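Local coordinates for protein gamma-glutamyltranspeptidase (Streptomyces lincolnensis, PDB 6J3A) that belongs to the gamma-glutamyltranspeptidase family of N-terminal nucleophile hydrolases and, as an LmbA-like homologue, probably acts as a transferase on a glutamyl-type substrate, at residues P99-L104 with M234-E239; G440-S445 with G457-M462. All coordinates share one frame; numbering follows the deposited sequence.

Contact 1 (P99-L104 with M234-E239)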
loop_
_atom_site.group_PDB
_atom_site.type_symbol
_atom_site.label_atom_id
_atom_site.label_comp_id
_atom_site.label_asym_id
_atom_site.label_seq_id
_atom_site.Cartn_x
_atom_site.Cartn_y
_atom_site.Cartn_z
ATOM N N PRO A 99 24.194 -30.373 7.506
ATOM C CA PRO A 99 24.640 -29.263 6.662
ATOM C C PRO A 99 23.564 -28.209 6.366
ATOM O O PRO A 99 22.379 -28.530 6.288
ATOM C CB PRO A 99 25.062 -29.956 5.358
ATOM C CG PRO A 99 25.319 -31.376 5.715
ATOM C CD PRO A 99 24.427 -31.687 6.876
ATOM N N GLY A 100 24.000 -26.964 6.190
ATOM C CA GLY A 100 23.120 -25.875 5.792
ATOM C C GLY A 100 22.584 -26.006 4.378
ATOM O O GLY A 100 21.549 -25.423 4.050
ATOM N N THR A 101 23.291 -26.756 3.537
ATOM C CA THR A 101 22.925 -26.913 2.134
ATOM C C THR A 101 22.875 -28.371 1.703
ATOM O O THR A 101 23.231 -29.270 2.454
ATOM C CB THR A 101 23.942 -26.179 1.270
ATOM O OG1 THR A 101 25.244 -26.710 1.530
ATOM C CG2 THR A 101 23.934 -24.675 1.600
ATOM N N GLY A 102 22.414 -28.603 0.487
ATOM C CA GLY A 102 22.511 -29.924 -0.111
ATOM C C GLY A 102 21.339 -30.812 0.253
ATOM O O GLY A 102 20.518 -30.426 1.075
ATOM N N PRO A 103 21.259 -32.011 -0.366
ATOM C CA PRO A 103 20.116 -32.909 -0.242
ATOM C C PRO A 103 20.025 -33.665 1.087
ATOM O O PRO A 103 18.970 -34.231 1.368
ATOM C CB PRO A 103 20.299 -33.876 -1.417
ATOM C CG PRO A 103 21.761 -33.926 -1.627
ATOM C CD PRO A 103 22.297 -32.581 -1.242
ATOM N N LEU A 104 21.094 -33.672 1.893
ATOM C CA LEU A 104 21.015 -34.219 3.265
ATOM C C LEU A 104 20.157 -33.355 4.202
ATOM O O LEU A 104 19.618 -33.862 5.178
ATOM C CB LEU A 104 22.402 -34.410 3.903
ATOM C CG LEU A 104 23.295 -35.549 3.406
ATOM C CD1 LEU A 104 24.685 -35.375 3.999
ATOM C CD2 LEU A 104 22.722 -36.906 3.774
ATOM N N MET A 234 27.604 -31.017 -3.808
ATOM C CA MET A 234 28.429 -30.275 -2.874
ATOM C C MET A 234 27.532 -29.594 -1.845
ATOM O O MET A 234 26.426 -29.146 -2.172
ATOM C CB MET A 234 29.227 -29.225 -3.629
ATOM C CG MET A 234 30.080 -28.285 -2.783
ATOM S SD MET A 234 31.387 -29.165 -1.934
ATOM C CE MET A 234 32.527 -29.495 -3.278
ATOM N N ASP A 235 28.013 -29.522 -0.608
ATOM C CA ASP A 235 27.308 -28.791 0.438
ATOM C C ASP A 235 28.275 -28.008 1.330
ATOM O O ASP A 235 29.445 -27.869 0.985
ATOM C CB ASP A 235 26.414 -29.751 1.223
ATOM C CG ASP A 235 27.189 -30.791 1.999
ATOM O OD1 ASP A 235 28.321 -30.534 2.459
ATOM O OD2 ASP A 235 26.624 -31.879 2.174
ATOM N N THR A 236 27.785 -27.491 2.460
ATOM C CA THR A 236 28.608 -26.708 3.401
ATOM C C THR A 236 29.803 -27.459 4.026
ATOM O O THR A 236 30.765 -26.819 4.457
ATOM C CB THR A 236 27.756 -26.135 4.558
ATOM O OG1 THR A 236 26.996 -27.183 5.170
ATOM C CG2 THR A 236 26.809 -25.044 4.066
ATOM N N SER A 237 29.728 -28.793 4.098
ATOM C CA SER A 237 30.849 -29.639 4.573
ATOM C C SER A 237 32.114 -29.555 3.704
ATOM O O SER A 237 33.226 -29.732 4.207
ATOM C CB SER A 237 30.418 -31.116 4.696
ATOM O OG SER A 237 30.271 -31.742 3.426
ATOM N N GLY A 238 31.929 -29.288 2.409
ATOM C CA GLY A 238 33.018 -29.261 1.434
ATOM C C GLY A 238 33.082 -30.526 0.585
ATOM O O GLY A 238 33.883 -30.589 -0.361
ATOM N N GLU A 239 32.238 -31.516 0.906
ATOM C CA GLU A 239 32.144 -32.767 0.144
ATOM C C GLU A 239 30.839 -32.820 -0.598
ATOM O O GLU A 239 29.870 -32.153 -0.224
ATOM C CB GLU A 239 32.164 -33.998 1.055
ATOM C CG GLU A 239 33.409 -34.157 1.893
ATOM C CD GLU A 239 33.273 -35.256 2.934
ATOM O OE1 GLU A 239 32.372 -35.165 3.793
ATOM O OE2 GLU A 239 34.080 -36.203 2.907
HETATM O O HOH W 1 23.584 -32.122 1.962
#
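Thr236 and Asp235 belong to a type I beta turn, Asp235 to Gly238, that joins the short strands 233-234 and 240-241 and docks on the irregular loop of Thr101 and Pro99. Each threonine hydroxyl oxygen accepts from a backbone N-H of the facing segment. Gly100 N donates to Thr236 OG1 at 3.2 Å, bent to 136° at the hydrogen, while Thr236 N gives a weak, strongly bent bond to Thr101 OG1. Thr101 OG1 sits between its own backbone N and carbonyl carbon (chi1 58°), a setting that aims the oxygen at the turn, where it also comes within 3.1 Å of Asp235 CA. The two threonine methyls meet, CG2 to CG2, at 3.8 Å, and Pro99 CB packs against Thr236 OG1. Replacing Thr236 by an alanine would probably leave Gly100 N without its acceptor and the Thr101 methyl without its partner, with a gap beside Pro99 CB. Gly102 suits the site, because a CB on it would run into Asp235 CB and into the carbonyl of Thr101. The carboxylate of Asp235 serves both sides of the interface. Its OD2 accepts from a water, which also donates to Thr101 O and accepts from Leu104 N, closing a bridge beside the direct bonds. Nearby, His241 of strand 240-241 touches both Leu104 and Asp235, and Tyr548 lies against Thr236. Asp235 OD1 faces its own turn: in an Asx turn it takes Ser237 N at 2.8 Å, on the anti side and 30° out of the carboxylate plane.

Contact 2 (G440-S445 with G457-M462)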
loop_
_atom_site.group_PDB
_atom_site.type_symbol
_atom_site.label_atom_id
_atom_site.label_comp_id
_atom_site.label_asym_id
_atom_site.label_seq_id
_atom_site.Cartn_x
_atom_site.Cartn_y
_atom_site.Cartn_z
ATOM N N GLY A 440 11.375 -22.271 2.756
ATOM C CA GLY A 440 12.176 -23.398 2.286
ATOM C C GLY A 440 12.120 -23.601 0.786
ATOM O O GLY A 440 11.197 -23.127 0.111
ATOM N N GLY A 441 13.116 -24.314 0.265
ATOM C CA GLY A 441 13.243 -24.541 -1.170
ATOM C C GLY A 441 13.728 -23.292 -1.875
ATOM O O GLY A 441 13.432 -23.086 -3.048
ATOM N N TRP A 442 14.493 -22.476 -1.146
ATOM C CA TRP A 442 15.071 -21.257 -1.696
ATOM C C TRP A 442 16.262 -21.564 -2.586
ATOM O O TRP A 442 16.838 -22.659 -2.518
ATOM C CB TRP A 442 15.439 -20.240 -0.606
ATOM C CG TRP A 442 16.236 -20.738 0.556
ATOM C CD1 TRP A 442 17.500 -21.237 0.537
ATOM C CD2 TRP A 442 15.824 -20.737 1.927
ATOM N NE1 TRP A 442 17.901 -21.559 1.811
ATOM C CE2 TRP A 442 16.889 -21.266 2.681
ATOM C CE3 TRP A 442 14.653 -20.338 2.592
ATOM C CZ2 TRP A 442 16.818 -21.423 4.071
ATOM C CZ3 TRP A 442 14.580 -20.491 3.975
ATOM C CH2 TRP A 442 15.655 -21.026 4.700
ATOM N N LEU A 443 16.628 -20.590 -3.416
ATOM C CA LEU A 443 17.580 -20.818 -4.514
ATOM C C LEU A 443 19.031 -21.039 -4.111
ATOM O O LEU A 443 19.774 -21.645 -4.872
ATOM C CB LEU A 443 17.527 -19.670 -5.536
ATOM C CG LEU A 443 17.981 -18.248 -5.130
ATOM C CD1 LEU A 443 19.487 -17.995 -5.257
ATOM C CD2 LEU A 443 17.240 -17.215 -5.970
ATOM N N GLN A 444 19.421 -20.579 -2.924
ATOM C CA GLN A 444 20.838 -20.428 -2.560
ATOM C C GLN A 444 21.388 -21.605 -1.754
ATOM O O GLN A 444 22.541 -21.549 -1.298
ATOM C CB GLN A 444 21.079 -19.123 -1.772
ATOM C CG GLN A 444 20.472 -19.077 -0.367
ATOM C CD GLN A 444 19.121 -18.369 -0.282
ATOM O OE1 GLN A 444 18.858 -17.675 0.695
ATOM N NE2 GLN A 444 18.260 -18.544 -1.289
ATOM N N SER A 445 20.567 -22.645 -1.570
ATOM C CA SER A 445 20.909 -23.770 -0.678
ATOM C C SER A 445 20.692 -25.197 -1.226
ATOM O O SER A 445 21.040 -26.162 -0.550
ATOM C CB SER A 445 20.181 -23.587 0.655
ATOM O OG SER A 445 20.566 -22.363 1.280
ATOM N N GLY A 457 14.358 -28.438 -0.235
ATOM C CA GLY A 457 14.488 -27.643 0.980
ATOM C C GLY A 457 15.704 -28.000 1.803
ATOM O O GLY A 457 16.530 -28.803 1.381
ATOM N N THR A 458 15.815 -27.383 2.975
ATOM C CA THR A 458 16.951 -27.589 3.873
ATOM C C THR A 458 16.557 -27.551 5.357
ATOM O O THR A 458 17.354 -27.117 6.201
ATOM C CB THR A 458 18.017 -26.506 3.642
ATOM O OG1 THR A 458 17.430 -25.213 3.836
ATOM C CG2 THR A 458 18.613 -26.609 2.230
ATOM N N ARG A 459 15.348 -28.015 5.683
ATOM C CA ARG A 459 14.812 -27.822 7.043
ATOM C C ARG A 459 15.376 -28.800 8.071
ATOM O O ARG A 459 15.414 -28.482 9.260
ATOM C CB ARG A 459 13.285 -27.860 7.053
ATOM C CG ARG A 459 12.606 -27.236 8.281
ATOM C CD ARG A 459 12.847 -25.742 8.446
ATOM N NE ARG A 459 12.436 -24.993 7.262
ATOM C CZ ARG A 459 12.511 -23.676 7.114
ATOM N NH1 ARG A 459 12.994 -22.905 8.081
ATOM N NH2 ARG A 459 12.111 -23.125 5.971
ATOM N N LEU A 460 15.849 -29.963 7.626
ATOM C CA LEU A 460 16.533 -30.904 8.538
ATOM C C LEU A 460 17.769 -30.311 9.209
ATOM O O LEU A 460 18.256 -30.858 10.195
ATOM C CB LEU A 460 16.900 -32.216 7.835
ATOM C CG LEU A 460 15.726 -32.979 7.217
ATOM C CD1 LEU A 460 16.191 -34.262 6.555
ATOM C CD2 LEU A 460 14.682 -33.307 8.263
ATOM N N GLN A 461 18.259 -29.184 8.699
ATOM C CA GLN A 461 19.360 -28.466 9.335
ATOM C C GLN A 461 19.113 -28.071 10.782
ATOM O O GLN A 461 20.060 -27.843 11.526
ATOM C CB GLN A 461 19.769 -27.243 8.510
ATOM C CG GLN A 461 18.956 -25.984 8.725
ATOM C CD GLN A 461 19.487 -24.851 7.884
ATOM O OE1 GLN A 461 20.447 -24.174 8.269
ATOM N NE2 GLN A 461 18.885 -24.646 6.719
ATOM N N MET A 462 17.841 -27.985 11.162
ATOM C CA MET A 462 17.437 -27.565 12.495
ATOM C C MET A 462 17.386 -28.682 13.539
ATOM O O MET A 462 17.290 -28.399 14.734
ATOM C CB MET A 462 16.081 -26.873 12.392
ATOM C CG MET A 462 16.061 -25.772 11.334
ATOM S SD MET A 462 14.750 -24.567 11.569
ATOM C CE MET A 462 15.334 -23.289 10.477
HETATM O O HOH W 2 15.895 -24.224 1.276
#
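Gly441 and Gly457 bring the two backbones together, their CA atoms 4.0 Å apart, with no direct hydrogen bond between the segments. Gly440 and Gly441 both have positive phi, and the chain then folds into a type I turn from Trp442 to Ser445; on the other side, Thr458 leads into a 3-10 segment, 459-462. A water makes the polar link, accepting from Gly441 N at 3.0 Å and sharing a bond with Thr458 OG1. The same water lies over one face of the Trp442 indole, offset toward its rim, while Gln444 OE1 lies over the opposite face. Thr458 OG1 also reaches the indole itself, 3.8 Å from Trp442 CZ2, and its methyl turns to the other end of the turn, with Thr458 CG2 3.8 Å from Ser445 CB. The weak bond from Trp442 NE1 to Ser445 OG, 2.8 Å long, helps fix the rotation of the ring. Arg459 bends at chi2 and chi3, which folds its guanidinium back toward Gly440 and sets it 78° from the indole plane, NH2 being 4.1 Å from Trp442 CZ3. NH2 and Gly440 N are both donors, so their closeness is no bond; Arg459 NH2 is held by Ser439 OG, and NE makes a salt bridge to Glu60. Gln461 NE2 doubles back to Thr458 O at 3.0 Å, tilted 34° from the carbonyl plane, and its OE1 accepts from Tyr548 N. The glycine pair with the turn after it, and the 3-10 segment, thus form a buried pair of connections between beta strands of the Ntn-hydrolase fold, the first following strand 433-436 and the second leading on toward strand 486-490.

From the N terminus, the chain first passes 99-104, between helices 87-92 and 111-122, then runs through a largely helical region before 234-239 returns to it; contact 1 closes that long loop. Contact 2 opens only later and closes a much shorter one, with strands 448-449 and 454-455 between its segments. The two are in series, neither crossing nor nesting, yet their centres lie about 11 Å apart. Segment 99-104 joins them: Gly102 N probably bonds to Ser445 O at 3.0 Å, Gly100 O packs on Thr458 CG2 and Pro99 O on Gln461 CB. The turn at 234-239 is thereby tied to the connections around strands 448-449 and 454-455.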